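Local coordinates for protein arylmalonate decarboxylase (Bordetella bronchiseptica, PDB 3DTV) that catalyses the decarboxylation of 2-aryl-2-methylmalonates, taking up a proton and releasing carbon dioxide to give 2-arylpropionates, at residues P21-R26 with L192-I197; R26-L31 with G215-V220. All blocks are in the same frame, centred on the assembly; numbering follows the deposited sequence.

Interaction 1: P21-R26 with L192-I197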
ATOM      1  N   PRO D  21       0.646  -7.846   4.670  1.00 34.30           N
ATOM      2  CA  PRO D  21      -0.687  -8.199   5.118  1.00 36.04           C
ATOM      3  C   PRO D  21      -0.855  -8.077   6.646  1.00 36.37           C
ATOM      4  O   PRO D  21      -1.898  -7.630   7.106  1.00 33.71           O
ATOM      5  CB  PRO D  21      -0.823  -9.650   4.650  1.00 35.44           C
ATOM      6  CG  PRO D  21       0.016  -9.709   3.425  1.00 34.26           C
ATOM      7  CD  PRO D  21       1.227  -8.915   3.838  1.00 34.33           C
ATOM      8  N   ALA D  22       0.155  -8.499   7.412  1.00 39.44           N
ATOM      9  CA  ALA D  22       0.072  -8.524   8.883  1.00 39.47           C
ATOM     10  C   ALA D  22       0.121  -7.114   9.484  1.00 41.55           C
ATOM     11  O   ALA D  22      -0.333  -6.873  10.630  1.00 41.07           O
ATOM     12  CB  ALA D  22       1.182  -9.419   9.490  1.00 39.20           C
ATOM     13  N   ASP D  23       0.677  -6.188   8.712  1.00 41.18           N
ATOM     14  CA  ASP D  23       0.675  -4.788   9.069  1.00 42.16           C
ATOM     15  C   ASP D  23      -0.735  -4.215   9.149  1.00 44.38           C
ATOM     16  O   ASP D  23      -1.078  -3.516  10.118  1.00 47.47           O
ATOM     17  CB  ASP D  23       1.538  -3.969   8.110  1.00 41.26           C
ATOM     18  CG  ASP D  23       2.153  -2.738   8.784  1.00 42.73           C
ATOM     19  OD1 ASP D  23       2.064  -2.628  10.019  1.00 43.26           O
ATOM     20  OD2 ASP D  23       2.721  -1.881   8.080  1.00 43.26           O
ATOM     21  N   GLY D  24      -1.558  -4.492   8.150  1.00 42.38           N
ATOM     22  CA  GLY D  24      -2.965  -4.096   8.212  1.00 43.07           C
ATOM     23  C   GLY D  24      -3.811  -4.994   9.095  1.00 43.01           C
ATOM     24  O   GLY D  24      -4.732  -4.520   9.780  1.00 45.06           O
ATOM     25  N   ALA D  25      -3.513  -6.292   9.103  1.00 40.64           N
ATOM     26  CA  ALA D  25      -4.265  -7.228   9.952  1.00 41.99           C
ATOM     27  C   ALA D  25      -4.279  -6.800  11.424  1.00 44.02           C
ATOM     28  O   ALA D  25      -5.223  -7.088  12.168  1.00 44.64           O
ATOM     29  CB  ALA D  25      -3.723  -8.643   9.820  1.00 39.04           C
ATOM     30  N   ARG D  26      -3.210  -6.132  11.844  1.00 46.65           N
ATOM     31  CA  ARG D  26      -3.119  -5.575  13.197  1.00 47.74           C
ATOM     32  C   ARG D  26      -4.332  -4.687  13.545  1.00 49.85           C
ATOM     33  O   ARG D  26      -4.795  -4.673  14.701  1.00 51.67           O
ATOM     34  CB  ARG D  26      -1.842  -4.784  13.363  1.00 49.36           C
ATOM     35  CG  ARG D  26      -1.470  -4.645  14.860  1.00 51.09           C
ATOM     36  CD  ARG D  26      -0.885  -3.337  15.286  1.00 55.05           C
ATOM     37  NE  ARG D  26       0.531  -3.168  14.969  1.00 56.41           N
ATOM     38  CZ  ARG D  26       1.426  -2.552  15.742  1.00 54.78           C
ATOM     39  NH1 ARG D  26       1.077  -2.089  16.930  1.00 59.33           N
ATOM     40  NH2 ARG D  26       2.703  -2.431  15.330  1.00 51.38           N
ATOM     41  N   LEU D 192       7.150  -3.403   9.461  1.00 41.98           N
ATOM     42  CA  LEU D 192       5.830  -3.038   9.955  1.00 43.60           C
ATOM     43  C   LEU D 192       5.803  -1.546  10.254  1.00 43.46           C
ATOM     44  O   LEU D 192       6.683  -1.025  10.915  1.00 43.43           O
ATOM     45  CB  LEU D 192       5.462  -3.866  11.197  1.00 44.74           C
ATOM     46  CG  LEU D 192       5.485  -5.398  10.910  1.00 45.36           C
ATOM     47  CD1 LEU D 192       5.441  -6.232  12.236  1.00 45.97           C
ATOM     48  CD2 LEU D 192       4.352  -5.733  10.024  1.00 44.80           C
ATOM     49  N   THR D 193       4.786  -0.852   9.755  1.00 43.70           N
ATOM     50  CA  THR D 193       4.784   0.630   9.724  1.00 43.55           C
ATOM     51  C   THR D 193       3.757   1.251  10.691  1.00 46.12           C
ATOM     52  O   THR D 193       3.849   2.470  11.008  1.00 45.43           O
ATOM     53  CB  THR D 193       4.502   1.186   8.281  1.00 42.45           C
ATOM     54  OG1 THR D 193       3.195   0.806   7.882  1.00 41.81           O
ATOM     55  CG2 THR D 193       5.456   0.631   7.255  1.00 37.25           C
ATOM     56  N   LEU D 194       2.787   0.446  11.157  1.00 46.99           N
ATOM     57  CA  LEU D 194       1.695   0.974  12.003  1.00 49.84           C
ATOM     58  C   LEU D 194       2.181   1.877  13.167  1.00 50.85           C
ATOM     59  O   LEU D 194       1.550   2.879  13.471  1.00 52.09           O
ATOM     60  CB  LEU D 194       0.840  -0.158  12.570  1.00 51.19           C
ATOM     61  CG  LEU D 194      -0.553  -0.482  12.043  1.00 52.63           C
ATOM     62  CD1 LEU D 194      -1.418  -0.713  13.293  1.00 51.91           C
ATOM     63  CD2 LEU D 194      -1.115   0.671  11.191  1.00 51.89           C
ATOM     64  N   ASP D 195       3.273   1.521  13.819  1.00 52.62           N
ATOM     65  CA  ASP D 195       3.720   2.270  14.995  1.00 56.82           C
ATOM     66  C   ASP D 195       4.342   3.605  14.631  1.00 57.02           C
ATOM     67  O   ASP D 195       4.427   4.485  15.461  1.00 59.18           O
ATOM     68  CB  ASP D 195       4.668   1.433  15.861  1.00 57.92           C
ATOM     69  CG  ASP D 195       3.940   0.394  16.675  1.00 59.94           C
ATOM     70  OD1 ASP D 195       2.708   0.505  16.922  1.00 60.39           O
ATOM     71  OD2 ASP D 195       4.611  -0.552  17.085  1.00 62.50           O
ATOM     72  N   ALA D 196       4.765   3.764  13.383  1.00 55.98           N
ATOM     73  CA  ALA D 196       5.371   5.018  12.978  1.00 57.05           C
ATOM     74  C   ALA D 196       4.302   6.103  12.713  1.00 58.16           C
ATOM     75  O   ALA D 196       4.595   7.307  12.732  1.00 57.73           O
ATOM     76  CB  ALA D 196       6.225   4.805  11.760  1.00 55.30           C
ATOM     77  N   ILE D 197       3.067   5.664  12.462  1.00 57.49           N
ATOM     78  CA  ILE D 197       2.012   6.542  11.958  1.00 55.80           C
ATOM     79  C   ILE D 197       1.596   7.585  12.991  1.00 58.45           C
ATOM     80  O   ILE D 197       1.740   8.782  12.720  1.00 56.25           O
ATOM     81  CB  ILE D 197       0.777   5.769  11.438  1.00 54.87           C
ATOM     82  CG1 ILE D 197       1.153   4.840  10.245  1.00 53.06           C
ATOM     83  CG2 ILE D 197      -0.330   6.753  11.035  1.00 55.07           C
ATOM     84  CD1 ILE D 197      -0.008   3.944   9.742  1.00 50.25           C
TER
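D23 reaches out from the helix 20-25 and puts its carboxylate against the backbone where T193 and L194 follow one another. OD2 of D23 is gripped twice by a single residue: T193 OG1 donates to it at 2.7 Å and T193 N at 2.9 Å. Both donors come to the syn side, somewhat out of the carboxylate plane. OD1 has weaker holds, long bonds from T193 N and from L194 N, so two successive amides face one acid. The torsion that swings CG of D23 opposite its own backbone N (chi1 -150°) brings the carboxylate over to the T193 and L194 amides. T193 OG1 is also hydrogen-bonded to S210 OG, which extends the network to the end of strand 208-210. The chain is built from two four-stranded parallel sheets, each of order 2-1-3-4, as expected of the aspartate/glutamate racemase clan; this contact joins the helix that follows the first strand of one sheet to the loop between strand 183-186 of the other and the helix 196-204. Further out, R26 forms a salt bridge with D195, R26 NH1 to D195 OD1 at 3.1 Å; both of its hydrogen bonds are weak, that of NH1 to OD1 bent and that of NH2 to OD2 nearly straight. The guanidinium and carboxylate planes stand 87° apart, and Y233 OH is a second, weak partner of NH1. L194 runs alongside R26 in the opposite direction, its CD1 3.3 Å from R26 CD and its CB over one guanidinium face. L192 CD2 lies 3.8 Å from D23 CB.

Interaction 2: R26-L31 with G215-V220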
ATOM      1  N   ARG D  26      -3.210  -6.132  11.844  1.00 46.65           N
ATOM      2  CA  ARG D  26      -3.119  -5.575  13.197  1.00 47.74           C
ATOM      3  C   ARG D  26      -4.332  -4.687  13.545  1.00 49.85           C
ATOM      4  O   ARG D  26      -4.795  -4.673  14.701  1.00 51.67           O
ATOM      5  CB  ARG D  26      -1.842  -4.784  13.363  1.00 49.36           C
ATOM      6  CG  ARG D  26      -1.470  -4.645  14.860  1.00 51.09           C
ATOM      7  CD  ARG D  26      -0.885  -3.337  15.286  1.00 55.05           C
ATOM      8  NE  ARG D  26       0.531  -3.168  14.969  1.00 56.41           N
ATOM      9  CZ  ARG D  26       1.426  -2.552  15.742  1.00 54.78           C
ATOM     10  NH1 ARG D  26       1.077  -2.089  16.930  1.00 59.33           N
ATOM     11  NH2 ARG D  26       2.703  -2.431  15.330  1.00 51.38           N
ATOM     12  N   LEU D  27      -4.842  -3.968  12.551  1.00 48.94           N
ATOM     13  CA  LEU D  27      -6.020  -3.105  12.697  1.00 50.62           C
ATOM     14  C   LEU D  27      -7.353  -3.845  12.849  1.00 52.04           C
ATOM     15  O   LEU D  27      -8.337  -3.272  13.348  1.00 54.17           O
ATOM     16  CB  LEU D  27      -6.146  -2.153  11.504  1.00 47.76           C
ATOM     17  CG  LEU D  27      -5.026  -1.124  11.373  1.00 46.58           C
ATOM     18  CD1 LEU D  27      -5.182  -0.447   9.996  1.00 44.89           C
ATOM     19  CD2 LEU D  27      -5.080  -0.119  12.487  1.00 42.32           C
ATOM     20  N   TYR D  28      -7.379  -5.112  12.454  1.00 49.47           N
ATOM     21  CA  TYR D  28      -8.622  -5.819  12.305  1.00 50.92           C
ATOM     22  C   TYR D  28      -8.571  -7.190  12.938  1.00 54.46           C
ATOM     23  O   TYR D  28      -8.455  -8.177  12.217  1.00 53.44           O
ATOM     24  CB  TYR D  28      -8.948  -5.949  10.816  1.00 48.72           C
ATOM     25  CG  TYR D  28      -9.283  -4.641  10.151  1.00 46.47           C
ATOM     26  CD1 TYR D  28     -10.553  -4.067  10.307  1.00 48.19           C
ATOM     27  CD2 TYR D  28      -8.341  -3.968   9.391  1.00 44.03           C
ATOM     28  CE1 TYR D  28     -10.876  -2.858   9.686  1.00 46.72           C
ATOM     29  CE2 TYR D  28      -8.632  -2.757   8.790  1.00 43.34           C
ATOM     30  CZ  TYR D  28      -9.903  -2.200   8.934  1.00 46.69           C
ATOM     31  OH  TYR D  28     -10.230  -1.007   8.314  1.00 44.44           O
ATOM     32  N   PRO D  29      -8.665  -7.254  14.289  1.00 57.78           N
ATOM     33  CA  PRO D  29      -8.460  -8.476  15.079  1.00 60.65           C
ATOM     34  C   PRO D  29      -9.129  -9.747  14.552  1.00 62.25           C
ATOM     35  O   PRO D  29      -8.496 -10.816  14.501  1.00 64.17           O
ATOM     36  CB  PRO D  29      -9.012  -8.101  16.476  1.00 61.08           C
ATOM     37  CG  PRO D  29      -8.733  -6.670  16.579  1.00 61.07           C
ATOM     38  CD  PRO D  29      -8.912  -6.092  15.165  1.00 59.29           C
ATOM     39  N   ASP D  30     -10.394  -9.674  14.203  1.00 62.72           N
ATOM     40  CA  ASP D  30     -11.025 -10.922  13.845  1.00 65.50           C
ATOM     41  C   ASP D  30     -11.018 -11.239  12.336  1.00 62.63           C
ATOM     42  O   ASP D  30     -11.527 -12.291  11.934  1.00 63.62           O
ATOM     43  CB  ASP D  30     -12.438 -10.979  14.405  1.00 69.35           C
ATOM     44  CG  ASP D  30     -12.454 -11.044  15.929  1.00 73.91           C
ATOM     45  OD1 ASP D  30     -11.573 -11.710  16.556  1.00 73.96           O
ATOM     46  OD2 ASP D  30     -13.373 -10.417  16.488  1.00 76.11           O
ATOM     47  N   LEU D  31     -10.470 -10.353  11.505  1.00 58.34           N
ATOM     48  CA  LEU D  31     -10.536 -10.586  10.034  1.00 53.95           C
ATOM     49  C   LEU D  31      -9.555 -11.651   9.582  1.00 51.72           C
ATOM     50  O   LEU D  31      -8.364 -11.458   9.711  1.00 51.30           O
ATOM     51  CB  LEU D  31     -10.367  -9.287   9.231  1.00 52.59           C
ATOM     52  CG  LEU D  31     -11.677  -8.647   8.710  1.00 52.73           C
ATOM     53  CD1 LEU D  31     -12.708  -8.657   9.795  1.00 55.47           C
ATOM     54  CD2 LEU D  31     -11.494  -7.238   8.248  1.00 52.46           C
ATOM     55  N   GLY D 215      -3.801  -0.585   2.497  1.00 36.08           N
ATOM     56  CA  GLY D 215      -4.212  -1.658   1.550  1.00 36.60           C
ATOM     57  C   GLY D 215      -5.231  -2.569   2.242  1.00 37.98           C
ATOM     58  O   GLY D 215      -6.238  -2.907   1.658  1.00 39.60           O
ATOM     59  N   PHE D 216      -4.975  -2.947   3.498  1.00 38.44           N
ATOM     60  CA  PHE D 216      -5.899  -3.790   4.257  1.00 38.58           C
ATOM     61  C   PHE D 216      -7.219  -3.044   4.506  1.00 39.54           C
ATOM     62  O   PHE D 216      -8.299  -3.575   4.265  1.00 38.58           O
ATOM     63  CB  PHE D 216      -5.257  -4.184   5.592  1.00 37.40           C
ATOM     64  CG  PHE D 216      -5.743  -5.503   6.142  1.00 37.68           C
ATOM     65  CD1 PHE D 216      -6.997  -5.591   6.779  1.00 39.44           C
ATOM     66  CD2 PHE D 216      -4.961  -6.629   6.042  1.00 36.46           C
ATOM     67  CE1 PHE D 216      -7.471  -6.811   7.254  1.00 39.54           C
ATOM     68  CE2 PHE D 216      -5.412  -7.833   6.513  1.00 39.71           C
ATOM     69  CZ  PHE D 216      -6.678  -7.935   7.134  1.00 39.39           C
ATOM     70  N   TRP D 217      -7.102  -1.800   4.971  1.00 41.16           N
ATOM     71  CA  TRP D 217      -8.251  -0.936   5.269  1.00 43.67           C
ATOM     72  C   TRP D 217      -9.175  -0.818   4.046  1.00 44.02           C
ATOM     73  O   TRP D 217     -10.394  -0.987   4.150  1.00 44.74           O
ATOM     74  CB  TRP D 217      -7.748   0.427   5.744  1.00 47.53           C
ATOM     75  CG  TRP D 217      -8.701   1.548   5.655  1.00 49.99           C
ATOM     76  CD1 TRP D 217      -9.635   1.916   6.604  1.00 52.78           C
ATOM     77  CD2 TRP D 217      -8.767   2.539   4.619  1.00 51.18           C
ATOM     78  NE1 TRP D 217     -10.284   3.062   6.197  1.00 54.38           N
ATOM     79  CE2 TRP D 217      -9.793   3.448   4.972  1.00 53.90           C
ATOM     80  CE3 TRP D 217      -8.080   2.728   3.411  1.00 51.18           C
ATOM     81  CZ2 TRP D 217     -10.165   4.538   4.143  1.00 53.81           C
ATOM     82  CZ3 TRP D 217      -8.434   3.811   2.597  1.00 51.59           C
ATOM     83  CH2 TRP D 217      -9.478   4.702   2.971  1.00 52.25           C
ATOM     84  N   ASP D 218      -8.580  -0.565   2.894  1.00 43.50           N
ATOM     85  CA  ASP D 218      -9.316  -0.429   1.641  1.00 45.53           C
ATOM     86  C   ASP D 218     -10.002  -1.737   1.235  1.00 43.58           C
ATOM     87  O   ASP D 218     -11.142  -1.709   0.806  1.00 42.60           O
ATOM     88  CB  ASP D 218      -8.368   0.045   0.546  1.00 48.06           C
ATOM     89  CG  ASP D 218      -9.056   0.190  -0.819  1.00 52.60           C
ATOM     90  OD1 ASP D 218      -8.656  -0.493  -1.816  1.00 54.04           O
ATOM     91  OD2 ASP D 218      -9.975   1.013  -0.893  1.00 52.99           O
ATOM     92  N   ALA D 219      -9.288  -2.868   1.332  1.00 41.18           N
ATOM     93  CA  ALA D 219      -9.860  -4.175   0.996  1.00 40.91           C
ATOM     94  C   ALA D 219     -11.056  -4.478   1.912  1.00 41.99           C
ATOM     95  O   ALA D 219     -12.036  -5.069   1.486  1.00 42.00           O
ATOM     96  CB  ALA D 219      -8.821  -5.280   1.126  1.00 37.80           C
ATOM     97  N   VAL D 220     -10.944  -4.116   3.176  1.00 43.39           N
ATOM     98  CA  VAL D 220     -12.064  -4.280   4.134  1.00 44.17           C
ATOM     99  C   VAL D 220     -13.302  -3.500   3.686  1.00 46.80           C
ATOM    100  O   VAL D 220     -14.389  -4.088   3.608  1.00 48.28           O
ATOM    101  CB  VAL D 220     -11.642  -3.921   5.582  1.00 42.52           C
ATOM    102  CG1 VAL D 220     -12.831  -4.113   6.631  1.00 42.76           C
ATOM    103  CG2 VAL D 220     -10.434  -4.765   5.981  1.00 39.52           C
TER
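Y28 points from the loop after helix 20-25 toward helix 211-223; F216 takes its base, V220 its ring and W217 its tip. Y28 CB lies 4.0 Å from F216 CE1. With CG anti to the carbonyl carbon (chi1 -68°), the ring is set beside F216: CG also meets CE1 of F216, and Y28 CD2 comes to 3.4 Å from F216 CD1. The two rings are nearly parallel, 18° between planes, but slid apart so that they barely overlap. CE2 touches both F216 CD1 and V220 CG2, and CZ the same methyl, which sits over the centre of one ring face in a CH-pi contact, 3.9 Å from the Y28 centroid. V220 CG1 is 3.8 Å from Y28 CE1. At the tip, Y28 OH arrives at the indole edge, 3.4 Å from W217 CD1. V220 CG2 also meets L31 CD2 at 3.5 Å; this leucine closes the type I turn that starts at Y28, and its CD2 meets the F216 ring edge. F216 and V220 pack on I9 of strand 9-13 as well, tying the loop through the helix to that sheet. The buried contact probably rests on dispersion and burial of apolar surface, its one polar side-chain atom, the Y28 hydroxyl oxygen, meeting an indole edge carbon.

Overall arrangement
Interactions 1 and 2 follow each other along the N-terminal part, from helix 20-25 into the loop before strand 33-37, with R26 common to both. Their partners come much later and in the same order, 192-197 before 215-220, so the contacts cross in sequence. Their centres are about 10 Å apart, and they touch: F216 packs against P21, G24 and A25, and L27 meets L194. Helix 211-223 follows strand 208-210 at the edge of the second sheet yet lies against strand 9-13 of the first. Together the two contacts fasten one N-terminal segment to the C-terminal half, one largely by charge and hydrogen bonds, the other by apolar packing.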